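Local atomic coordinates of CELL division control protein 6 (Pyrobaculum aerophilum, PDB entry 1FNN), a protein that is probably involved in regulating DNA replication as an ATP-binding AAA+ protein of the Cdc6/Cdc18 family. Residues A2-P16 with D204-S216. Sequence-based numbering, arbitrary orientation.
Sequences AIVVDDSVFSPSYVP and DRAKAGLAEGSYS. With ADP (adenosine-5'-diphosphate), chain D.
V9 and F10 of the N-terminal segment 2-16 press into the hollow left by G209 at the end of helix 195-209, in the lid of this AAA+ ATPase. F10 CE1 lies 3.9 Å from G209 CA. With no side chain at G209, F10 CE1 and V9 CG1 can close on its CA and N. V9 CG1, anti to the backbone N (chi1 164°), is placed against R205 O and R205 CD, while CG2 rests on A208 CB. L210 CD2 is a bump from 204-216. It fits among I3 CG2, V4 CG2 and the F10 ring, whose CZ it meets at 3.8 Å. Beyond F10, Y248 of helix 240-256 stacks on the ring. Next to this the backbones of V4 and L210 form a single beta bridge. G209 O takes two amides from the same face of its plane, V5 N and, more straightly, D6 N (174°). At the nucleotide end, R205 bends at chi2 (-71°) and slides past V9 toward the ribose. Y14 CD2 sits over one face of its guanidinium, and P16 CG touches both R205 NH2 and adenine C2. R205 NH1 donates to V9 O at 2.9 Å. R205 NH2 binds two atoms of ADP, N3 and O2', each at 2.9 Å. With an alanine here, V9 O, adenine N3 and ribose O2' would probably lose this donor, and a gap would open beside Y14. Water 2 accepts from R205 NH1 and lies 2.6 Å from both S11 O and Y14 O.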
loop_
_atom_site.group_PDB
_atom_site.type_symbol
_atom_site.label_atom_id
_atom_site.label_comp_id
_atom_site.label_asym_id
_atom_site.label_seq_id
_atom_site.Cartn_x
_atom_site.Cartn_y
_atom_site.Cartn_z
ATOM N N ALA A 2 -2.657 -18.383 -21.137
ATOM C CA ALA A 2 -2.278 -17.937 -19.770
ATOM C C ALA A 2 -3.090 -16.732 -19.315
ATOM O O ALA A 2 -3.410 -15.817 -20.094
ATOM C CB ALA A 2 -0.783 -17.626 -19.715
ATOM N N ILE A 3 -3.327 -16.662 -18.001
ATOM C CA ILE A 3 -3.974 -15.472 -17.446
ATOM C C ILE A 3 -2.988 -14.303 -17.305
ATOM O O ILE A 3 -3.318 -13.155 -17.609
ATOM C CB ILE A 3 -4.516 -15.862 -16.036
ATOM C CG1 ILE A 3 -5.661 -16.866 -16.272
ATOM C CG2 ILE A 3 -4.946 -14.575 -15.328
ATOM C CD1 ILE A 3 -6.367 -17.340 -15.011
ATOM N N VAL A 4 -1.865 -14.626 -16.707
ATOM C CA VAL A 4 -0.773 -13.674 -16.495
ATOM C C VAL A 4 0.010 -13.508 -17.821
ATOM O O VAL A 4 0.574 -14.493 -18.301
ATOM C CB VAL A 4 0.150 -14.175 -15.399
ATOM C CG1 VAL A 4 1.328 -13.231 -15.175
ATOM C CG2 VAL A 4 -0.596 -14.265 -14.040
ATOM N N VAL A 5 -0.154 -12.378 -18.483
ATOM C CA VAL A 5 0.553 -12.179 -19.758
ATOM C C VAL A 5 1.811 -11.350 -19.545
ATOM O O VAL A 5 2.757 -11.512 -20.323
ATOM C CB VAL A 5 -0.358 -11.486 -20.779
ATOM C CG1 VAL A 5 0.446 -11.087 -22.007
ATOM C CG2 VAL A 5 -1.478 -12.465 -21.144
ATOM N N ASP A 6 1.784 -10.390 -18.619
ATOM C CA ASP A 6 3.037 -9.681 -18.311
ATOM C C ASP A 6 3.249 -9.612 -16.827
ATOM O O ASP A 6 2.784 -8.617 -16.265
ATOM C CB ASP A 6 2.980 -8.295 -18.968
ATOM C CG ASP A 6 4.250 -7.482 -18.841
ATOM O OD1 ASP A 6 5.216 -7.993 -18.248
ATOM O OD2 ASP A 6 4.262 -6.339 -19.336
ATOM N N ASP A 7 3.976 -10.520 -16.181
ATOM C CA ASP A 7 4.213 -10.497 -14.768
ATOM C C ASP A 7 5.057 -9.343 -14.243
ATOM O O ASP A 7 4.918 -9.025 -13.050
ATOM C CB ASP A 7 4.885 -11.779 -14.278
ATOM C CG ASP A 7 6.340 -11.978 -14.662
ATOM O OD1 ASP A 7 7.306 -11.515 -14.062
ATOM O OD2 ASP A 7 6.612 -12.657 -15.642
ATOM N N SER A 8 5.819 -8.618 -15.090
ATOM C CA SER A 8 6.624 -7.514 -14.578
ATOM C C SER A 8 5.718 -6.411 -14.055
ATOM O O SER A 8 6.078 -5.610 -13.180
ATOM C CB SER A 8 7.567 -6.948 -15.670
ATOM O OG SER A 8 6.766 -6.236 -16.620
ATOM N N VAL A 9 4.506 -6.312 -14.564
ATOM C CA VAL A 9 3.481 -5.363 -14.138
ATOM C C VAL A 9 3.066 -5.568 -12.672
ATOM O O VAL A 9 2.724 -4.603 -11.970
ATOM C CB VAL A 9 2.273 -5.562 -15.077
ATOM C CG1 VAL A 9 0.996 -4.938 -14.540
ATOM C CG2 VAL A 9 2.605 -5.042 -16.460
ATOM N N PHE A 10 3.396 -6.693 -12.073
ATOM C CA PHE A 10 3.132 -7.023 -10.685
ATOM C C PHE A 10 4.344 -6.934 -9.797
ATOM O O PHE A 10 4.248 -7.127 -8.575
ATOM C CB PHE A 10 2.537 -8.472 -10.628
ATOM C CG PHE A 10 1.232 -8.394 -11.378
ATOM C CD1 PHE A 10 1.146 -8.816 -12.698
ATOM C CD2 PHE A 10 0.100 -7.894 -10.750
ATOM C CE1 PHE A 10 -0.041 -8.742 -13.380
ATOM C CE2 PHE A 10 -1.101 -7.821 -11.440
ATOM C CZ PHE A 10 -1.173 -8.244 -12.757
ATOM N N SER A 11 5.522 -6.562 -10.360
ATOM C CA SER A 11 6.643 -6.508 -9.405
ATOM C C SER A 11 6.680 -5.151 -8.736
ATOM O O SER A 11 6.234 -4.131 -9.266
ATOM C CB SER A 11 8.012 -6.790 -10.055
ATOM O OG SER A 11 8.145 -5.784 -11.033
ATOM N N PRO A 12 7.260 -5.122 -7.542
ATOM C CA PRO A 12 7.412 -3.935 -6.731
ATOM C C PRO A 12 8.036 -2.756 -7.448
ATOM O O PRO A 12 7.654 -1.618 -7.191
ATOM C CB PRO A 12 8.402 -4.356 -5.627
ATOM C CG PRO A 12 8.138 -5.819 -5.477
ATOM C CD PRO A 12 7.890 -6.307 -6.888
ATOM N N SER A 13 8.970 -3.049 -8.344
ATOM C CA SER A 13 9.735 -2.030 -9.028
ATOM C C SER A 13 9.036 -1.481 -10.251
ATOM O O SER A 13 9.435 -0.402 -10.700
ATOM C CB SER A 13 11.111 -2.590 -9.395
ATOM O OG SER A 13 11.012 -3.434 -10.527
ATOM N N TYR A 14 7.955 -2.111 -10.734
ATOM C CA TYR A 14 7.234 -1.557 -11.871
ATOM C C TYR A 14 6.646 -0.192 -11.561
ATOM O O TYR A 14 5.959 0.025 -10.545
ATOM C CB TYR A 14 6.096 -2.516 -12.241
ATOM C CG TYR A 14 5.235 -2.110 -13.402
ATOM C CD1 TYR A 14 5.711 -2.351 -14.712
ATOM C CD2 TYR A 14 4.001 -1.514 -13.240
ATOM C CE1 TYR A 14 4.923 -1.982 -15.788
ATOM C CE2 TYR A 14 3.221 -1.151 -14.321
ATOM C CZ TYR A 14 3.718 -1.400 -15.607
ATOM O OH TYR A 14 2.944 -1.037 -16.687
ATOM N N VAL A 15 6.805 0.732 -12.490
ATOM C CA VAL A 15 6.315 2.109 -12.398
ATOM C C VAL A 15 5.266 2.246 -13.489
ATOM O O VAL A 15 5.606 2.095 -14.654
ATOM C CB VAL A 15 7.414 3.176 -12.624
ATOM C CG1 VAL A 15 6.795 4.580 -12.608
ATOM C CG2 VAL A 15 8.499 3.104 -11.561
ATOM N N PRO A 16 3.981 2.322 -13.147
ATOM C CA PRO A 16 2.938 2.308 -14.145
ATOM C C PRO A 16 2.938 3.620 -14.913
ATOM O O PRO A 16 3.476 4.626 -14.441
ATOM C CB PRO A 16 1.666 2.044 -13.339
ATOM C CG PRO A 16 2.000 2.524 -11.966
ATOM C CD PRO A 16 3.485 2.422 -11.741
ATOM N N ASP A 204 -6.032 -0.890 -13.761
ATOM C CA ASP A 204 -4.846 -0.557 -14.574
ATOM C C ASP A 204 -3.901 -1.733 -14.645
ATOM O O ASP A 204 -3.396 -2.097 -15.742
ATOM C CB ASP A 204 -4.178 0.710 -13.999
ATOM C CG ASP A 204 -4.731 2.000 -14.521
ATOM O OD1 ASP A 204 -4.277 3.094 -14.120
ATOM O OD2 ASP A 204 -5.655 1.991 -15.366
ATOM N N ARG A 205 -3.496 -2.327 -13.499
ATOM C CA ARG A 205 -2.634 -3.478 -13.498
ATOM C C ARG A 205 -3.214 -4.646 -14.289
ATOM O O ARG A 205 -2.468 -5.368 -15.017
ATOM C CB ARG A 205 -2.260 -3.981 -12.083
ATOM C CG ARG A 205 -1.629 -2.871 -11.206
ATOM C CD ARG A 205 -0.191 -2.561 -11.743
ATOM N NE ARG A 205 0.268 -1.343 -11.032
ATOM C CZ ARG A 205 1.389 -1.326 -10.334
ATOM N NH1 ARG A 205 2.168 -2.390 -10.230
ATOM N NH2 ARG A 205 1.722 -0.192 -9.729
ATOM N N ALA A 206 -4.520 -4.911 -14.111
ATOM C CA ALA A 206 -5.116 -6.030 -14.845
ATOM C C ALA A 206 -5.034 -5.771 -16.353
ATOM O O ALA A 206 -4.740 -6.663 -17.156
ATOM C CB ALA A 206 -6.589 -6.272 -14.454
ATOM N N LYS A 207 -5.398 -4.588 -16.794
ATOM C CA LYS A 207 -5.373 -4.296 -18.231
ATOM C C LYS A 207 -3.968 -4.441 -18.816
ATOM O O LYS A 207 -3.828 -5.039 -19.874
ATOM C CB LYS A 207 -5.854 -2.866 -18.486
ATOM C CG LYS A 207 -7.381 -2.778 -18.543
ATOM C CD LYS A 207 -7.749 -1.289 -18.533
ATOM C CE LYS A 207 -9.258 -1.139 -18.407
ATOM N NZ LYS A 207 -9.650 0.295 -18.415
ATOM N N ALA A 208 -2.947 -4.059 -18.071
ATOM C CA ALA A 208 -1.564 -4.143 -18.530
ATOM C C ALA A 208 -0.951 -5.511 -18.386
ATOM O O ALA A 208 -0.035 -5.862 -19.139
ATOM C CB ALA A 208 -0.714 -3.145 -17.723
ATOM N N GLY A 209 -1.367 -6.309 -17.392
ATOM C CA GLY A 209 -0.625 -7.519 -17.073
ATOM C C GLY A 209 -1.347 -8.836 -17.283
ATOM O O GLY A 209 -0.679 -9.902 -17.176
ATOM N N LEU A 210 -2.664 -8.841 -17.378
ATOM C CA LEU A 210 -3.404 -10.101 -17.452
ATOM C C LEU A 210 -4.072 -10.286 -18.798
ATOM O O LEU A 210 -4.378 -9.270 -19.425
ATOM C CB LEU A 210 -4.565 -10.145 -16.384
ATOM C CG LEU A 210 -4.021 -9.953 -14.956
ATOM C CD1 LEU A 210 -5.165 -9.960 -13.909
ATOM C CD2 LEU A 210 -2.997 -11.023 -14.633
ATOM N N ALA A 211 -4.453 -11.535 -19.142
ATOM C CA ALA A 211 -5.174 -11.623 -20.444
ATOM C C ALA A 211 -6.553 -10.991 -20.427
ATOM O O ALA A 211 -7.342 -11.029 -19.468
ATOM C CB ALA A 211 -5.270 -13.058 -20.922
ATOM N N GLU A 212 -6.953 -10.463 -21.595
ATOM C CA GLU A 212 -8.276 -9.893 -21.775
ATOM C C GLU A 212 -9.327 -10.997 -21.570
ATOM O O GLU A 212 -9.067 -12.181 -21.824
ATOM C CB GLU A 212 -8.401 -9.273 -23.162
ATOM C CG GLU A 212 -9.312 -8.065 -23.240
ATOM C CD GLU A 212 -9.003 -7.141 -24.400
ATOM O OE1 GLU A 212 -8.218 -7.534 -25.296
ATOM O OE2 GLU A 212 -9.542 -6.009 -24.428
ATOM N N GLY A 213 -10.319 -10.674 -20.737
ATOM C CA GLY A 213 -11.345 -11.581 -20.310
ATOM C C GLY A 213 -11.017 -12.531 -19.185
ATOM O O GLY A 213 -11.898 -13.313 -18.793
ATOM N N SER A 214 -9.830 -12.484 -18.583
ATOM C CA SER A 214 -9.476 -13.407 -17.533
ATOM C C SER A 214 -9.887 -12.906 -16.140
ATOM O O SER A 214 -9.554 -13.559 -15.155
ATOM C CB SER A 214 -7.974 -13.727 -17.617
ATOM O OG SER A 214 -7.208 -12.555 -17.347
ATOM N N TYR A 215 -10.393 -11.693 -16.033
ATOM C CA TYR A 215 -10.682 -11.100 -14.740
ATOM C C TYR A 215 -11.967 -10.335 -14.927
ATOM O O TYR A 215 -12.221 -9.791 -16.007
ATOM C CB TYR A 215 -9.543 -10.211 -14.160
ATOM C CG TYR A 215 -9.278 -9.123 -15.184
ATOM C CD1 TYR A 215 -9.967 -7.929 -15.121
ATOM C CD2 TYR A 215 -8.340 -9.353 -16.199
ATOM C CE1 TYR A 215 -9.740 -6.947 -16.054
ATOM C CE2 TYR A 215 -8.112 -8.351 -17.138
ATOM C CZ TYR A 215 -8.807 -7.176 -17.055
ATOM O OH TYR A 215 -8.591 -6.180 -17.973
ATOM N N SER A 216 -12.816 -10.248 -13.897
ATOM C CA SER A 216 -14.023 -9.425 -14.094
ATOM C C SER A 216 -13.955 -8.235 -13.166
ATOM O O SER A 216 -13.155 -8.214 -12.238
ATOM C CB SER A 216 -15.285 -10.244 -13.742
ATOM O OG SER A 216 -15.107 -10.655 -12.372
HETATM P PB ADP D . 4.894 3.282 -0.447
HETATM O O1B ADP D . 6.320 3.810 -0.541
HETATM O O2B ADP D . 3.935 4.279 -0.116
HETATM O O3B ADP D . 5.026 2.278 0.603
HETATM P PA ADP D . 4.618 2.283 -3.092
HETATM O O1A ADP D . 5.066 3.494 -3.801
HETATM O O2A ADP D . 5.647 1.237 -3.109
HETATM O O3A ADP D . 4.192 2.626 -1.658
HETATM O "O5'" ADP D . 3.300 1.622 -3.806
HETATM C "C5'" ADP D . 3.005 0.289 -3.425
HETATM C "C4'" ADP D . 2.619 -0.453 -4.721
HETATM O "O4'" ADP D . 1.467 0.164 -5.251
HETATM C "C3'" ADP D . 3.662 -0.384 -5.829
HETATM O "O3'" ADP D . 3.564 -1.569 -6.599
HETATM C "C2'" ADP D . 3.213 0.855 -6.528
HETATM O "O2'" ADP D . 3.666 0.911 -7.882
HETATM C "C1'" ADP D . 1.691 0.663 -6.515
HETATM N N9 ADP D . 1.097 1.943 -6.526
HETATM C C8 ADP D . 0.940 2.764 -5.441
HETATM N N7 ADP D . 0.143 3.773 -5.632
HETATM C C5 ADP D . -0.253 3.599 -6.948
HETATM C C6 ADP D . -1.092 4.358 -7.780
HETATM N N6 ADP D . -1.659 5.474 -7.349
HETATM N N1 ADP D . -1.272 3.949 -9.038
HETATM C C2 ADP D . -0.659 2.856 -9.450
HETATM N N3 ADP D . 0.157 2.046 -8.778
HETATM C C4 ADP D . 0.318 2.494 -7.503
HETATM O O HOH W 1 2.425 -4.615 -20.108
HETATM O O HOH W 2 4.980 -1.840 -9.028
#